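Long-range contact in ubiquitin-conjugating enzyme E2, putative (Trypanosoma cruzi, PDB 4DS2), which probably carries ubiquitin or a related modifier as a thioester and passes it on to target proteins, as ubiquitin-conjugating enzymes do: residues 18-23 and 119-124. Sequence-based numbering, arbitrary orientation.
Sequences KLLLEE and HASDVI
Ser121 turns its side chain toward Leu20 and Glu23 of helix 18-23. A small residue suits the place, since the backbones come nearest here, the CA atoms of Leu20 and Ser121 standing 5.9 Å apart. With OG beside its own backbone N (chi1 -50°), Ser121 reaches the Glu23 carboxylate, but Ser121 OG to Glu23 OE1, at 3.4 Å, is a weak hydrogen bond whose proton may go to another acceptor. Glu23 gets there on a chain extended beyond CG, and its OE2 also has a long, weak ion pair with Lys125. One turn further along helix 120-132, the contact becomes apolar: CD2 of Leu20 meets CD1 of Ile124 at 3.9 Å, the two side chains crossing at about a right angle. In the E2 (UBC) fold the N-terminal helix packs against the antiparallel sheet, and here Leu20 and Ile124 both rest on Leu54 of strand 51-57, so branched apolar chains fit this buried side. Toward the start of helix 120-132, Leu19 CD1 lies obliquely to the flat His119 ring, 3.4 Å from His119 CD2, while His119 NE2 bonds weakly with Lys15. Asp122 suits the first turn because its OD2 accepts the backbone N-H of His119, the N-cap residue (3.3 Å), from above the carboxylate plane.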
loop_
_atom_site.group_PDB
_atom_site.type_symbol
_atom_site.label_atom_id
_atom_site.label_comp_id
_atom_site.label_asym_id
_atom_site.label_seq_id
_atom_site.Cartn_x
_atom_site.Cartn_y
_atom_site.Cartn_z
ATOM N N LYS A 18 -11.188 13.409 2.543
ATOM C CA LYS A 18 -11.701 14.361 1.542
ATOM C C LYS A 18 -10.670 14.613 0.451
ATOM O O LYS A 18 -11.020 14.757 -0.724
ATOM C CB LYS A 18 -12.069 15.689 2.200
ATOM C CG LYS A 18 -13.195 15.592 3.207
ATOM C CD LYS A 18 -13.535 16.942 3.854
ATOM C CE LYS A 18 -14.626 16.846 4.929
ATOM N NZ LYS A 18 -15.769 17.832 4.769
ATOM N N LEU A 19 -9.393 14.671 0.838
ATOM C CA LEU A 19 -8.313 14.963 -0.139
ATOM C C LEU A 19 -8.054 13.751 -1.034
ATOM O O LEU A 19 -7.871 13.923 -2.231
ATOM C CB LEU A 19 -7.012 15.446 0.530
ATOM C CG LEU A 19 -6.846 16.988 0.601
ATOM C CD1 LEU A 19 -5.675 17.404 1.483
ATOM C CD2 LEU A 19 -6.675 17.648 -0.760
ATOM N N LEU A 20 -8.070 12.540 -0.454
ATOM C CA LEU A 20 -7.918 11.315 -1.248
ATOM C C LEU A 20 -9.052 11.132 -2.270
ATOM O O LEU A 20 -8.806 10.771 -3.407
ATOM C CB LEU A 20 -7.858 10.091 -0.350
ATOM C CG LEU A 20 -7.673 8.758 -1.089
ATOM C CD1 LEU A 20 -6.414 8.736 -1.933
ATOM C CD2 LEU A 20 -7.629 7.622 -0.069
ATOM N N LEU A 21 -10.289 11.377 -1.837
ATOM C CA LEU A 21 -11.489 11.233 -2.665
ATOM C C LEU A 21 -11.477 12.187 -3.837
ATOM O O LEU A 21 -11.847 11.831 -4.944
ATOM C CB LEU A 21 -12.740 11.488 -1.807
ATOM C CG LEU A 21 -13.044 10.417 -0.746
ATOM C CD1 LEU A 21 -14.198 10.910 0.097
ATOM C CD2 LEU A 21 -13.350 9.053 -1.364
ATOM N N GLU A 22 -11.020 13.402 -3.574
ATOM C CA GLU A 22 -10.810 14.380 -4.619
ATOM C C GLU A 22 -9.776 13.933 -5.682
ATOM O O GLU A 22 -9.980 14.133 -6.900
ATOM C CB GLU A 22 -10.445 15.710 -3.963
ATOM C CG GLU A 22 -11.608 16.289 -3.141
ATOM C CD GLU A 22 -11.367 17.697 -2.606
ATOM O OE1 GLU A 22 -10.243 18.225 -2.763
ATOM O OE2 GLU A 22 -12.313 18.284 -2.030
ATOM N N GLU A 23 -8.698 13.289 -5.234
ATOM C CA GLU A 23 -7.639 12.806 -6.134
ATOM C C GLU A 23 -8.006 11.547 -6.906
ATOM O O GLU A 23 -7.647 11.411 -8.071
ATOM C CB GLU A 23 -6.388 12.464 -5.353
ATOM C CG GLU A 23 -5.712 13.624 -4.651
ATOM C CD GLU A 23 -4.804 13.124 -3.525
ATOM O OE1 GLU A 23 -4.656 13.861 -2.517
ATOM O OE2 GLU A 23 -4.246 11.981 -3.654
ATOM N N HIS A 119 0.346 13.522 4.266
ATOM C CA HIS A 119 -1.043 13.132 4.120
ATOM C C HIS A 119 -1.204 11.643 3.930
ATOM O O HIS A 119 -0.308 10.978 3.427
ATOM C CB HIS A 119 -1.651 13.866 2.932
ATOM C CG HIS A 119 -1.834 15.352 3.150
ATOM N ND1 HIS A 119 -0.813 16.185 3.414
ATOM C CD2 HIS A 119 -2.989 16.142 3.145
ATOM C CE1 HIS A 119 -1.276 17.444 3.557
ATOM N NE2 HIS A 119 -2.611 17.419 3.397
ATOM N N ALA A 120 -2.343 11.100 4.356
ATOM C CA ALA A 120 -2.688 9.685 4.149
ATOM C C ALA A 120 -2.425 9.226 2.734
ATOM O O ALA A 120 -1.927 8.152 2.546
ATOM C CB ALA A 120 -4.162 9.428 4.472
ATOM N N SER A 121 -2.802 10.040 1.754
ATOM C CA SER A 121 -2.424 9.846 0.343
ATOM C C SER A 121 -0.960 9.507 0.114
ATOM O O SER A 121 -0.636 8.611 -0.664
ATOM C CB SER A 121 -2.684 11.139 -0.413
ATOM O OG SER A 121 -3.989 11.589 -0.132
ATOM N N ASP A 122 -0.079 10.287 0.748
ATOM C CA ASP A 122 1.391 10.141 0.602
ATOM C C ASP A 122 1.852 8.790 1.143
ATOM O O ASP A 122 2.629 8.101 0.518
ATOM C CB ASP A 122 2.105 11.318 1.282
ATOM C CG ASP A 122 1.704 12.697 0.666
ATOM O OD1 ASP A 122 1.281 12.734 -0.509
ATOM O OD2 ASP A 122 1.778 13.751 1.351
ATOM N N VAL A 123 1.285 8.383 2.268
ATOM C CA VAL A 123 1.544 7.083 2.857
ATOM C C VAL A 123 1.097 5.942 1.943
ATOM O O VAL A 123 1.742 4.882 1.858
ATOM C CB VAL A 123 0.755 6.926 4.182
ATOM C CG1 VAL A 123 0.938 5.520 4.738
ATOM C CG2 VAL A 123 1.126 8.020 5.184
ATOM N N ILE A 124 -0.041 6.140 1.286
ATOM C CA ILE A 124 -0.614 5.079 0.477
ATOM C C ILE A 124 0.203 4.933 -0.793
ATOM O O ILE A 124 0.486 3.820 -1.208
ATOM C CB ILE A 124 -2.118 5.298 0.164
ATOM C CG1 ILE A 124 -2.940 5.404 1.470
ATOM C CG2 ILE A 124 -2.658 4.138 -0.686
ATOM C CD1 ILE A 124 -4.291 6.099 1.315
#